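Local coordinates for chain length determinant protein (Shigella flexneri, PDB 4E2H) that probably regulates the length of the O-antigen polysaccharide chains of lipopolysaccharide, acting through a periplasmic domain held at the inner membrane, at residues G23-Y28 and E48-R53; N29-V34 and K120-N125; V34-A39 and I126-K131; L87-V92 and Q105-V110. One frame throughout, in Å; residues are numbered along the deposited sequence.

How the interactions relate
Interactions 1, 2 and 3 follow helix 26-35 from its start to its end: interaction 1 sets the first turn against helix 43-65, whereas interactions 2 and 3 lay its later turns, and the residue just after it, along the long helix 97-164. Centres of interactions 1 and 2 are 12 Å apart, and those of 2 and 3 only 8 Å. The last two share Val-34 and are joined by a probable hydrogen bond of 2.7 Å between Asn-125 OD1 and Tyr-36 OH. Interaction 4 sits nearer the start of helix 97-164, where it meets the sheet, its centre 34 Å from that of interaction 3. Helix 97-164 thus takes part in interactions 2 to 4, and interactions 1 to 3 all have residues packed on neighbouring subunits.

Interaction 1: residues G23-Y28 and E48-R53; sequences GQIAGY and ETLIGR
Leu-50 of helix 43-65 reaches across to Ile-25 and Tyr-28, a contact between that helix and the N-terminal end of helix 26-35 in the base of the Wzz-type periplasmic domain. Ile-25 holds the N-cap position, just before the helix, so the leucine meets both the entry to the helix and its first turn. Its side chain is extended, with CD1 anti to CA (chi2 -178°), and this single methyl does the touching.

The close part is purely aliphatic. Ile-25 and Leu-50 run past one another in opposite directions, with Leu-50 CD1 lying 3.9 Å from Ile-25 CG2. Both residues are buried: Ile-25 also rests on Leu-46, and Leu-50 on Leu-118 of helix 97-164.

The other part is looser. The ring of Tyr-28 approaches the same methyl obliquely, and Tyr-28 also leans on Leu-46 and Leu-118 while remaining partly exposed. Farther out, Thr-49 and Glu-48 occupy the exposed flank of helix 43-65; Thr-49 turns its hydroxyl back to the carbonyl of Asp-45 in its own helix. At the first residue of helix 26-35, Ala-26 packs on Leu-128 of the second subunit. No hydrogen bond joins the two segments, and the looser part consists of Tyr-28 CD2 at 4.5 Å from Leu-50 CD1.

Interaction 2: residues N29-V34 and K120-N125; sequences NNAMNV and KDLKDN
Met-32, a selenomethionine in the crystal, meets Asn-125 and Leu-122 because its CG stands anti to the carbonyl carbon (chi1 -57°) and the chain then bends at chi2 (-88°), carrying SE and CE over to helix 97-164. The selenium lies 3.5 Å from Asn-125 OD1, and CE is 3.9 Å from Asn-125 CG; the two side chains cross at about a right angle.

The asparagine amide is fixed from its own helix. Asn-125 ND2 donates to Asp-121 O over 2.6 Å, above the carbonyl plane, while the backbone N of Asn-125 reaches that oxygen from the other face. The side-chain bond leaves OD1 directed at Met-32, where it is also hydrogen-bonded to the hydroxyl of Tyr-36.

An apolar patch lies beside this pair. Leu-122 CD1 receives Met-32 CE at 4.2 Å and Ala-31 CB at 4.3 Å, so one leucine methyl serves two residues of the facing helix.

The axes of the two short segments run nearly parallel, 22° apart in direction and 11.3 Å apart at closest approach. Leu-46 of helix 43-65 also touches Met-32; helix 207-219 packs on Val-34, and Val-22 of the third subunit, another copy of the protein, packs on Asn-125.

Interaction 3: residues V34-A39 and I126-K131; sequences VIYGQA and IALGRK
Ile-35 meets Ile-126 and Gly-129 while Tyr-36 meets Leu-128, a contact made of aliphatic packing, close backbone approach and a ring edge. In the aliphatic part, the side chains of Ile-35 and Ile-126 cross at about a right angle, with Ile-35 CD1 at 3.8 Å from Ile-126 CG1.

The backbone approach is made at Gly-129. Having no side chain, it lets the two chains draw near: its CA is 5.2 Å from the CA of Ile-35, and it also faces the second branch of that residue, CG2, at 4.2 Å. With CG1 anti to the carbonyl carbon (chi1 -68°) and CG2 anti to the backbone N, Ile-35 sends one branch to the isoleucine and the other to the glycine.

The aromatic part lies at the rim of the Tyr-36 ring. Leu-128 CD2 comes to the ring edge, near its plane, 3.7 Å from Tyr-36 OH. Ile-35 CG2 overlies one ring face toward the rim, while the hydroxyl finds its polar partner in Asn-125, one turn earlier on helix 97-164.

The contact closes the end of helix 26-35, which Tyr-36 leaves, against the middle of helix 97-164. Ile-219 of helix 207-219 packs on Val-34 and Ile-126, and the third subunit brings its Val-43 to Tyr-36 and its Asn-29 to Leu-128.

Interaction 4: residues L87-V92 and Q105-V110; sequences LTVSYV and QYIQQV
Ile-107, on helix 97-164, reaches for Val-89 of strand 87-92. The bond from CA to CB is directed toward the strand, though CB itself touches nothing there. From there CG1 stands anti to the carbonyl carbon (chi1 -81°) and spans the gap as a spacer; CG2, the other branch, makes no contact with the strand. CD1 continues the chain in extended form (chi2 169°) and, at the tip, meets Val-89 CG2 at 3.8 Å.

Val-89 offers that methyl from a position between its backbone N and carbonyl carbon. It is buried, with Ile-76 and Ala-15 of the flanking strands and Leu-103 of the helix around it.

Beside this pair the neighbouring residues make a second, looser touch. Tyr-91, two residues along the strand and on the same side, brings CE1 to 4.5 Å from Tyr-106 CE2, the rings meeting obliquely. Tyr-91 also packs on Lys-102 and Leu-103, and Tyr-106 on Leu-65 of helix 43-65.

Alternate strand residues thus present their side chains to one flank of a helix, the packing of a helix on one face of an antiparallel sheet that is usual in two-layer alpha/beta domains such as the base of Wzz-family proteins.

Interaction 1: residues G23-Y28 and E48-R53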
loop_
_atom_site.group_PDB
_atom_site.type_symbol
_atom_site.label_atom_id
_atom_site.label_comp_id
_atom_site.label_asym_id
_atom_site.label_seq_id
_atom_site.Cartn_x
_atom_site.Cartn_y
_atom_site.Cartn_z
ATOM N N GLY C 23 -2.174 -0.419 19.882
ATOM C CA GLY C 23 -3.458 -0.997 20.258
ATOM C C GLY C 23 -4.383 0.165 20.626
ATOM O O GLY C 23 -4.139 0.866 21.602
ATOM N N GLN C 24 -5.488 0.323 19.904
ATOM C CA GLN C 24 -6.075 1.643 19.648
ATOM C C GLN C 24 -5.666 1.778 18.198
ATOM O O GLN C 24 -4.515 1.498 17.880
ATOM C CB GLN C 24 -5.347 2.752 20.429
ATOM C CG GLN C 24 -5.879 3.162 21.833
ATOM C CD GLN C 24 -5.181 4.415 22.397
ATOM O OE1 GLN C 24 -4.006 4.662 22.122
ATOM N NE2 GLN C 24 -5.919 5.219 23.165
ATOM N N ILE C 25 -6.558 2.158 17.298
ATOM C CA ILE C 25 -6.147 2.220 15.892
ATOM C C ILE C 25 -5.535 0.931 15.297
ATOM O O ILE C 25 -4.904 0.987 14.235
ATOM C CB ILE C 25 -5.117 3.358 15.629
ATOM C CG1 ILE C 25 -3.679 2.822 15.641
ATOM C CG2 ILE C 25 -5.308 4.515 16.614
ATOM C CD1 ILE C 25 -2.811 3.557 14.671
ATOM N N ALA C 26 -5.712 -0.221 15.942
ATOM C CA ALA C 26 -5.342 -1.471 15.275
ATOM C C ALA C 26 -6.469 -1.854 14.308
ATOM O O ALA C 26 -6.217 -2.338 13.204
ATOM C CB ALA C 26 -5.089 -2.581 16.273
ATOM N N GLY C 27 -7.713 -1.634 14.736
ATOM C CA GLY C 27 -8.881 -1.768 13.884
ATOM C C GLY C 27 -8.811 -0.889 12.644
ATOM O O GLY C 27 -9.141 -1.335 11.525
ATOM N N TYR C 28 -8.380 0.361 12.824
ATOM C CA TYR C 28 -8.223 1.281 11.687
ATOM C C TYR C 28 -6.998 0.929 10.874
ATOM O O TYR C 28 -6.975 1.068 9.653
ATOM C CB TYR C 28 -8.092 2.724 12.163
ATOM C CG TYR C 28 -7.962 3.730 11.038
ATOM C CD1 TYR C 28 -9.086 4.187 10.362
ATOM C CD2 TYR C 28 -6.720 4.238 10.665
ATOM C CE1 TYR C 28 -8.981 5.120 9.342
ATOM C CE2 TYR C 28 -6.604 5.176 9.639
ATOM C CZ TYR C 28 -7.740 5.610 8.981
ATOM O OH TYR C 28 -7.648 6.539 7.966
ATOM N N GLU C 48 1.023 9.137 13.167
ATOM C CA GLU C 48 1.296 10.523 12.774
ATOM C C GLU C 48 0.117 11.244 12.093
ATOM O O GLU C 48 -0.284 12.328 12.511
ATOM C CB GLU C 48 2.537 10.583 11.866
ATOM C CG GLU C 48 3.885 10.660 12.623
ATOM C CD GLU C 48 5.074 11.085 11.710
ATOM O OE1 GLU C 48 4.831 11.472 10.531
ATOM O OE2 GLU C 48 6.246 11.031 12.176
ATOM N N THR C 49 -0.411 10.647 11.031
ATOM C CA THR C 49 -1.507 11.220 10.252
ATOM C C THR C 49 -2.721 11.506 11.132
ATOM O O THR C 49 -3.413 12.513 10.955
ATOM C CB THR C 49 -1.928 10.249 9.127
ATOM O OG1 THR C 49 -0.764 9.842 8.393
ATOM C CG2 THR C 49 -2.968 10.887 8.178
ATOM N N LEU C 50 -2.978 10.618 12.083
ATOM C CA LEU C 50 -4.130 10.772 12.959
ATOM C C LEU C 50 -3.933 11.919 13.943
ATOM O O LEU C 50 -4.778 12.821 14.057
ATOM C CB LEU C 50 -4.403 9.480 13.712
ATOM C CG LEU C 50 -5.026 8.352 12.881
ATOM C CD1 LEU C 50 -5.311 7.131 13.751
ATOM C CD2 LEU C 50 -6.332 8.836 12.256
ATOM N N ILE C 51 -2.821 11.912 14.665
ATOM C CA ILE C 51 -2.649 12.992 15.621
ATOM C C ILE C 51 -2.511 14.327 14.901
ATOM O O ILE C 51 -3.041 15.356 15.374
ATOM C CB ILE C 51 -1.463 12.797 16.578
ATOM C CG1 ILE C 51 -1.486 13.893 17.637
ATOM C CG2 ILE C 51 -0.146 12.859 15.821
ATOM C CD1 ILE C 51 -2.808 13.937 18.363
ATOM N N GLY C 52 -1.831 14.307 13.751
ATOM C CA GLY C 52 -1.641 15.510 12.959
ATOM C C GLY C 52 -2.993 16.022 12.513
ATOM O O GLY C 52 -3.227 17.228 12.404
ATOM N N ARG C 53 -3.888 15.078 12.252
ATOM C CA ARG C 53 -5.227 15.405 11.821
ATOM C C ARG C 53 -5.945 16.170 12.921
ATOM O O ARG C 53 -6.589 17.182 12.658
ATOM C CB ARG C 53 -5.969 14.115 11.497
ATOM C CG ARG C 53 -7.273 14.316 10.777
ATOM C CD ARG C 53 -7.567 13.189 9.791
ATOM N NE ARG C 53 -8.571 13.656 8.843
ATOM C CZ ARG C 53 -8.373 13.778 7.539
ATOM N NH1 ARG C 53 -7.212 13.419 7.007
ATOM N NH2 ARG C 53 -9.351 14.240 6.774
#

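Interaction 2: residues N29-V34 and K120-N125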
loop_
_atom_site.group_PDB
_atom_site.type_symbol
_atom_site.label_atom_id
_atom_site.label_comp_id
_atom_site.label_asym_id
_atom_site.label_seq_id
_atom_site.Cartn_x
_atom_site.Cartn_y
_atom_site.Cartn_z
ATOM N N ASN C 29 -5.958 0.509 11.572
ATOM C CA ASN C 29 -4.778 0.026 10.912
ATOM C C ASN C 29 -5.132 -1.185 10.098
ATOM O O ASN C 29 -4.598 -1.399 9.018
ATOM C CB ASN C 29 -3.736 -0.403 11.921
ATOM C CG ASN C 29 -2.440 -0.709 11.260
ATOM O OD1 ASN C 29 -2.169 -0.208 10.165
ATOM N ND2 ASN C 29 -1.629 -1.545 11.891
ATOM N N ASN C 30 -6.014 -2.010 10.647
ATOM C CA ASN C 30 -6.430 -3.208 9.956
ATOM C C ASN C 30 -7.027 -2.847 8.605
ATOM O O ASN C 30 -6.611 -3.384 7.580
ATOM C CB ASN C 30 -7.445 -3.965 10.794
ATOM C CG ASN C 30 -8.272 -4.907 9.971
ATOM O OD1 ASN C 30 -7.763 -5.912 9.452
ATOM N ND2 ASN C 30 -9.568 -4.600 9.845
ATOM N N ALA C 31 -7.985 -1.917 8.613
ATOM C CA ALA C 31 -8.643 -1.480 7.387
ATOM C C ALA C 31 -7.610 -1.121 6.340
ATOM O O ALA C 31 -7.579 -1.709 5.265
ATOM C CB ALA C 31 -9.540 -0.291 7.641
HETATM N N MSE C 32 -6.758 -0.150 6.644
HETATM C CA MSE C 32 -5.799 0.312 5.642
HETATM C C MSE C 32 -4.858 -0.787 5.134
HETATM O O MSE C 32 -4.285 -0.671 4.037
HETATM C CB MSE C 32 -5.016 1.500 6.166
HETATM C CG MSE C 32 -5.920 2.621 6.574
HETATM SE SE MSE C 32 -6.311 3.807 5.122
HETATM C CE MSE C 32 -7.968 4.558 5.816
ATOM N N ASN C 33 -4.689 -1.843 5.923
ATOM C CA ASN C 33 -3.929 -2.988 5.446
ATOM C C ASN C 33 -4.725 -3.809 4.411
ATOM O O ASN C 33 -4.166 -4.245 3.403
ATOM C CB ASN C 33 -3.404 -3.843 6.601
ATOM C CG ASN C 33 -1.969 -3.491 6.977
ATOM O OD1 ASN C 33 -1.013 -4.021 6.398
ATOM N ND2 ASN C 33 -1.813 -2.586 7.946
ATOM N N VAL C 34 -6.027 -3.990 4.647
ATOM C CA VAL C 34 -6.925 -4.528 3.626
ATOM C C VAL C 34 -6.875 -3.718 2.330
ATOM O O VAL C 34 -6.427 -4.209 1.290
ATOM C CB VAL C 34 -8.384 -4.514 4.103
ATOM C CG1 VAL C 34 -9.323 -4.923 2.957
ATOM C CG2 VAL C 34 -8.550 -5.424 5.285
ATOM N N LYS C 120 -15.728 9.692 6.307
ATOM C CA LYS C 120 -15.830 10.041 4.893
ATOM C C LYS C 120 -14.585 9.631 4.103
ATOM O O LYS C 120 -14.687 9.096 2.998
ATOM C CB LYS C 120 -16.074 11.542 4.727
ATOM C CG LYS C 120 -15.714 12.079 3.355
ATOM C CD LYS C 120 -16.964 12.359 2.517
ATOM C CE LYS C 120 -16.625 13.021 1.171
ATOM N NZ LYS C 120 -16.330 12.032 0.078
ATOM N N ASP C 121 -13.414 9.889 4.681
ATOM C CA ASP C 121 -12.135 9.600 4.035
ATOM C C ASP C 121 -11.947 8.099 3.914
ATOM O O ASP C 121 -11.220 7.615 3.044
ATOM C CB ASP C 121 -10.990 10.226 4.845
ATOM C CG ASP C 121 -9.626 10.059 4.185
ATOM O OD1 ASP C 121 -9.253 10.916 3.348
ATOM O OD2 ASP C 121 -8.918 9.080 4.521
ATOM N N LEU C 122 -12.618 7.361 4.791
ATOM C CA LEU C 122 -12.546 5.913 4.747
ATOM C C LEU C 122 -13.380 5.317 3.623
ATOM O O LEU C 122 -12.974 4.326 3.040
ATOM C CB LEU C 122 -12.981 5.296 6.057
ATOM C CG LEU C 122 -13.088 3.787 5.864
ATOM C CD1 LEU C 122 -11.886 3.107 6.480
ATOM C CD2 LEU C 122 -14.366 3.275 6.493
ATOM N N LYS C 123 -14.541 5.898 3.323
ATOM C CA LYS C 123 -15.326 5.404 2.192
ATOM C C LYS C 123 -14.606 5.766 0.900
ATOM O O LYS C 123 -14.635 5.014 -0.084
ATOM C CB LYS C 123 -16.764 5.928 2.201
ATOM C CG LYS C 123 -16.963 7.298 1.559
ATOM C CD LYS C 123 -18.430 7.776 1.668
ATOM C CE LYS C 123 -18.503 9.311 1.847
ATOM N NZ LYS C 123 -19.855 9.810 2.274
ATOM N N ASP C 124 -13.938 6.914 0.912
ATOM C CA ASP C 124 -13.114 7.327 -0.218
ATOM C C ASP C 124 -12.061 6.257 -0.465
ATOM O O ASP C 124 -12.046 5.630 -1.508
ATOM C CB ASP C 124 -12.416 8.662 0.071
ATOM C CG ASP C 124 -13.390 9.840 0.204
ATOM O OD1 ASP C 124 -14.592 9.687 -0.130
ATOM O OD2 ASP C 124 -12.934 10.934 0.629
ATOM N N ASN C 125 -11.187 6.057 0.513
ATOM C CA ASN C 125 -10.110 5.074 0.448
ATOM C C ASN C 125 -10.586 3.726 -0.079
ATOM O O ASN C 125 -9.890 3.077 -0.870
ATOM C CB ASN C 125 -9.494 4.858 1.843
ATOM C CG ASN C 125 -8.364 5.823 2.156
ATOM O OD1 ASN C 125 -7.192 5.443 2.165
ATOM N ND2 ASN C 125 -8.715 7.069 2.444
#

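Interaction 3: residues V34-A39 and I126-K131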
loop_
_atom_site.group_PDB
_atom_site.type_symbol
_atom_site.label_atom_id
_atom_site.label_comp_id
_atom_site.label_asym_id
_atom_site.label_seq_id
_atom_site.Cartn_x
_atom_site.Cartn_y
_atom_site.Cartn_z
ATOM N N VAL C 34 -6.027 -3.990 4.647
ATOM C CA VAL C 34 -6.925 -4.528 3.626
ATOM C C VAL C 34 -6.875 -3.718 2.330
ATOM O O VAL C 34 -6.427 -4.209 1.290
ATOM C CB VAL C 34 -8.384 -4.514 4.103
ATOM C CG1 VAL C 34 -9.323 -4.923 2.957
ATOM C CG2 VAL C 34 -8.550 -5.424 5.285
ATOM N N ILE C 35 -7.361 -2.482 2.409
ATOM C CA ILE C 35 -7.455 -1.553 1.282
ATOM C C ILE C 35 -6.181 -1.416 0.406
ATOM O O ILE C 35 -6.263 -1.446 -0.822
ATOM C CB ILE C 35 -7.937 -0.178 1.794
ATOM C CG1 ILE C 35 -9.387 -0.284 2.272
ATOM C CG2 ILE C 35 -7.776 0.905 0.738
ATOM C CD1 ILE C 35 -9.816 0.857 3.211
ATOM N N TYR C 36 -5.017 -1.270 1.030
ATOM C CA TYR C 36 -3.762 -1.153 0.294
ATOM C C TYR C 36 -2.879 -2.376 0.562
ATOM O O TYR C 36 -2.988 -3.021 1.607
ATOM C CB TYR C 36 -3.056 0.148 0.682
ATOM C CG TYR C 36 -3.924 1.372 0.459
ATOM C CD1 TYR C 36 -4.054 1.925 -0.806
ATOM C CD2 TYR C 36 -4.625 1.968 1.506
ATOM C CE1 TYR C 36 -4.844 3.045 -1.032
ATOM C CE2 TYR C 36 -5.423 3.099 1.290
ATOM C CZ TYR C 36 -5.527 3.627 0.010
ATOM O OH TYR C 36 -6.301 4.739 -0.244
ATOM N N GLY C 37 -2.017 -2.720 -0.383
ATOM C CA GLY C 37 -1.273 -3.962 -0.257
ATOM C C GLY C 37 -0.118 -3.829 0.711
ATOM O O GLY C 37 -0.324 -3.552 1.896
ATOM N N GLN C 38 1.092 -4.052 0.197
ATOM C CA GLN C 38 2.314 -3.604 0.857
ATOM C C GLN C 38 2.456 -2.127 0.473
ATOM O O GLN C 38 3.507 -1.486 0.644
ATOM C CB GLN C 38 3.524 -4.417 0.396
ATOM N N ALA C 39 1.346 -1.621 -0.059
ATOM C CA ALA C 39 1.135 -0.227 -0.418
ATOM C C ALA C 39 0.666 0.578 0.796
ATOM O O ALA C 39 0.781 1.809 0.822
ATOM C CB ALA C 39 0.083 -0.152 -1.509
ATOM N N ILE C 126 -11.761 3.303 0.395
ATOM C CA ILE C 126 -12.362 2.034 -0.011
ATOM C C ILE C 126 -12.664 2.075 -1.495
ATOM O O ILE C 126 -12.178 1.246 -2.259
ATOM C CB ILE C 126 -13.683 1.755 0.722
ATOM C CG1 ILE C 126 -13.424 1.473 2.195
ATOM C CG2 ILE C 126 -14.388 0.563 0.106
ATOM C CD1 ILE C 126 -14.687 1.320 2.990
ATOM N N ALA C 127 -13.466 3.054 -1.890
ATOM C CA ALA C 127 -13.810 3.232 -3.278
ATOM C C ALA C 127 -12.569 3.130 -4.147
ATOM O O ALA C 127 -12.598 2.452 -5.173
ATOM C CB ALA C 127 -14.504 4.561 -3.483
ATOM N N LEU C 128 -11.474 3.773 -3.735
ATOM C CA LEU C 128 -10.255 3.821 -4.567
ATOM C C LEU C 128 -9.404 2.541 -4.499
ATOM O O LEU C 128 -8.755 2.167 -5.480
ATOM C CB LEU C 128 -9.397 5.062 -4.255
ATOM C CG LEU C 128 -7.978 5.160 -4.834
ATOM C CD1 LEU C 128 -7.929 6.065 -6.075
ATOM C CD2 LEU C 128 -7.018 5.688 -3.766
ATOM N N GLY C 129 -9.404 1.861 -3.358
ATOM C CA GLY C 129 -8.724 0.587 -3.294
ATOM C C GLY C 129 -9.540 -0.414 -4.092
ATOM O O GLY C 129 -9.031 -1.431 -4.572
ATOM N N ARG C 130 -10.826 -0.125 -4.230
ATOM C CA ARG C 130 -11.740 -1.044 -4.874
ATOM C C ARG C 130 -11.712 -0.867 -6.400
ATOM O O ARG C 130 -11.623 -1.849 -7.142
ATOM C CB ARG C 130 -13.136 -0.867 -4.297
ATOM C CG ARG C 130 -14.080 -1.969 -4.660
ATOM C CD ARG C 130 -15.312 -1.387 -5.308
ATOM N NE ARG C 130 -15.980 -0.492 -4.374
ATOM C CZ ARG C 130 -16.531 -0.904 -3.236
ATOM N NH1 ARG C 130 -16.487 -2.195 -2.916
ATOM N NH2 ARG C 130 -17.125 -0.032 -2.421
ATOM N N LYS C 131 -11.766 0.373 -6.873
ATOM C CA LYS C 131 -11.497 0.615 -8.289
ATOM C C LYS C 131 -10.113 0.059 -8.616
ATOM O O LYS C 131 -9.959 -0.701 -9.560
ATOM C CB LYS C 131 -11.581 2.099 -8.644
#

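Interaction 4: residues L87-V92 and Q105-V110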
loop_
_atom_site.group_PDB
_atom_site.type_symbol
_atom_site.label_atom_id
_atom_site.label_comp_id
_atom_site.label_asym_id
_atom_site.label_seq_id
_atom_site.Cartn_x
_atom_site.Cartn_y
_atom_site.Cartn_z
ATOM N N LEU C 87 2.163 16.940 22.551
ATOM C CA LEU C 87 1.519 18.220 22.300
ATOM C C LEU C 87 0.762 18.674 23.538
ATOM O O LEU C 87 0.156 17.866 24.247
ATOM C CB LEU C 87 0.570 18.127 21.107
ATOM C CG LEU C 87 1.092 18.314 19.668
ATOM C CD1 LEU C 87 0.002 17.859 18.675
ATOM C CD2 LEU C 87 1.521 19.769 19.358
ATOM N N THR C 88 0.790 19.977 23.778
ATOM C CA THR C 88 0.222 20.552 24.977
ATOM C C THR C 88 -0.861 21.534 24.609
ATOM O O THR C 88 -0.627 22.478 23.837
ATOM C CB THR C 88 1.277 21.327 25.754
ATOM O OG1 THR C 88 2.298 20.419 26.191
ATOM C CG2 THR C 88 0.635 22.039 26.960
ATOM N N VAL C 89 -2.045 21.326 25.180
ATOM C CA VAL C 89 -3.171 22.203 24.903
ATOM C C VAL C 89 -3.623 22.854 26.185
ATOM O O VAL C 89 -3.600 22.227 27.251
ATOM C CB VAL C 89 -4.340 21.422 24.321
ATOM C CG1 VAL C 89 -3.852 20.607 23.146
ATOM C CG2 VAL C 89 -4.949 20.512 25.395
ATOM N N SER C 90 -4.041 24.108 26.089
ATOM C CA SER C 90 -4.441 24.848 27.276
ATOM C C SER C 90 -5.558 25.823 26.945
ATOM O O SER C 90 -5.544 26.471 25.890
ATOM C CB SER C 90 -3.250 25.612 27.861
ATOM O OG SER C 90 -3.092 26.859 27.204
ATOM N N TYR C 91 -6.524 25.925 27.850
ATOM C CA TYR C 91 -7.581 26.908 27.704
ATOM C C TYR C 91 -7.632 27.850 28.919
ATOM O O TYR C 91 -7.416 27.432 30.066
ATOM C CB TYR C 91 -8.928 26.224 27.460
ATOM C CG TYR C 91 -10.084 27.176 27.480
ATOM C CD1 TYR C 91 -10.358 27.982 26.391
ATOM C CD2 TYR C 91 -10.891 27.290 28.606
ATOM C CE1 TYR C 91 -11.421 28.874 26.414
ATOM C CE2 TYR C 91 -11.954 28.179 28.638
ATOM C CZ TYR C 91 -12.212 28.970 27.542
ATOM O OH TYR C 91 -13.269 29.850 27.580
ATOM N N VAL C 92 -7.917 29.123 28.656
ATOM C CA VAL C 92 -7.908 30.159 29.690
ATOM C C VAL C 92 -9.316 30.599 30.099
ATOM O O VAL C 92 -9.947 31.395 29.393
ATOM C CB VAL C 92 -7.157 31.409 29.203
ATOM C CG1 VAL C 92 -7.228 32.505 30.265
ATOM C CG2 VAL C 92 -5.720 31.067 28.862
ATOM N N GLN C 105 -14.135 19.772 26.786
ATOM C CA GLN C 105 -15.227 19.654 25.829
ATOM C C GLN C 105 -14.757 20.039 24.418
ATOM O O GLN C 105 -15.132 19.401 23.439
ATOM C CB GLN C 105 -16.435 20.471 26.277
ATOM C CG GLN C 105 -16.726 21.691 25.426
ATOM C CD GLN C 105 -18.095 22.278 25.735
ATOM O OE1 GLN C 105 -18.958 21.604 26.315
ATOM N NE2 GLN C 105 -18.303 23.538 25.345
ATOM N N TYR C 106 -13.908 21.059 24.335
ATOM C CA TYR C 106 -13.370 21.531 23.069
ATOM C C TYR C 106 -12.462 20.509 22.395
ATOM O O TYR C 106 -12.260 20.517 21.169
ATOM C CB TYR C 106 -12.648 22.857 23.275
ATOM C CG TYR C 106 -13.609 24.019 23.392
ATOM C CD1 TYR C 106 -14.972 23.825 23.207
ATOM C CD2 TYR C 106 -13.160 25.307 23.674
ATOM C CE1 TYR C 106 -15.864 24.873 23.306
ATOM C CE2 TYR C 106 -14.048 26.371 23.764
ATOM C CZ TYR C 106 -15.402 26.147 23.582
ATOM O OH TYR C 106 -16.310 27.186 23.669
ATOM N N ILE C 107 -11.919 19.626 23.214
ATOM C CA ILE C 107 -11.160 18.481 22.736
ATOM C C ILE C 107 -12.094 17.381 22.276
ATOM O O ILE C 107 -11.838 16.730 21.272
ATOM C CB ILE C 107 -10.285 17.922 23.856
ATOM C CG1 ILE C 107 -9.011 18.774 23.979
ATOM C CG2 ILE C 107 -9.994 16.435 23.632
ATOM C CD1 ILE C 107 -8.194 18.480 25.217
ATOM N N GLN C 108 -13.171 17.166 23.027
ATOM C CA GLN C 108 -14.184 16.204 22.626
ATOM C C GLN C 108 -14.972 16.749 21.433
ATOM O O GLN C 108 -15.645 15.999 20.731
ATOM C CB GLN C 108 -15.115 15.880 23.795
ATOM C CG GLN C 108 -16.127 14.773 23.521
ATOM C CD GLN C 108 -15.474 13.438 23.165
ATOM O OE1 GLN C 108 -14.473 13.032 23.779
ATOM N NE2 GLN C 108 -16.045 12.742 22.166
ATOM N N GLN C 109 -14.868 18.053 21.192
ATOM C CA GLN C 109 -15.595 18.669 20.098
ATOM C C GLN C 109 -14.801 18.471 18.815
ATOM O O GLN C 109 -15.362 18.300 17.723
ATOM C CB GLN C 109 -15.820 20.156 20.366
ATOM C CG GLN C 109 -16.301 20.950 19.152
ATOM C CD GLN C 109 -16.423 22.435 19.448
ATOM O OE1 GLN C 109 -17.259 22.848 20.254
ATOM N NE2 GLN C 109 -15.573 23.243 18.819
ATOM N N VAL C 110 -13.483 18.496 18.956
ATOM C CA VAL C 110 -12.622 18.232 17.824
ATOM C C VAL C 110 -12.516 16.728 17.604
ATOM O O VAL C 110 -12.516 16.269 16.461
ATOM C CB VAL C 110 -11.237 18.869 18.007
ATOM C CG1 VAL C 110 -10.291 18.416 16.911
ATOM C CG2 VAL C 110 -11.353 20.389 18.011
#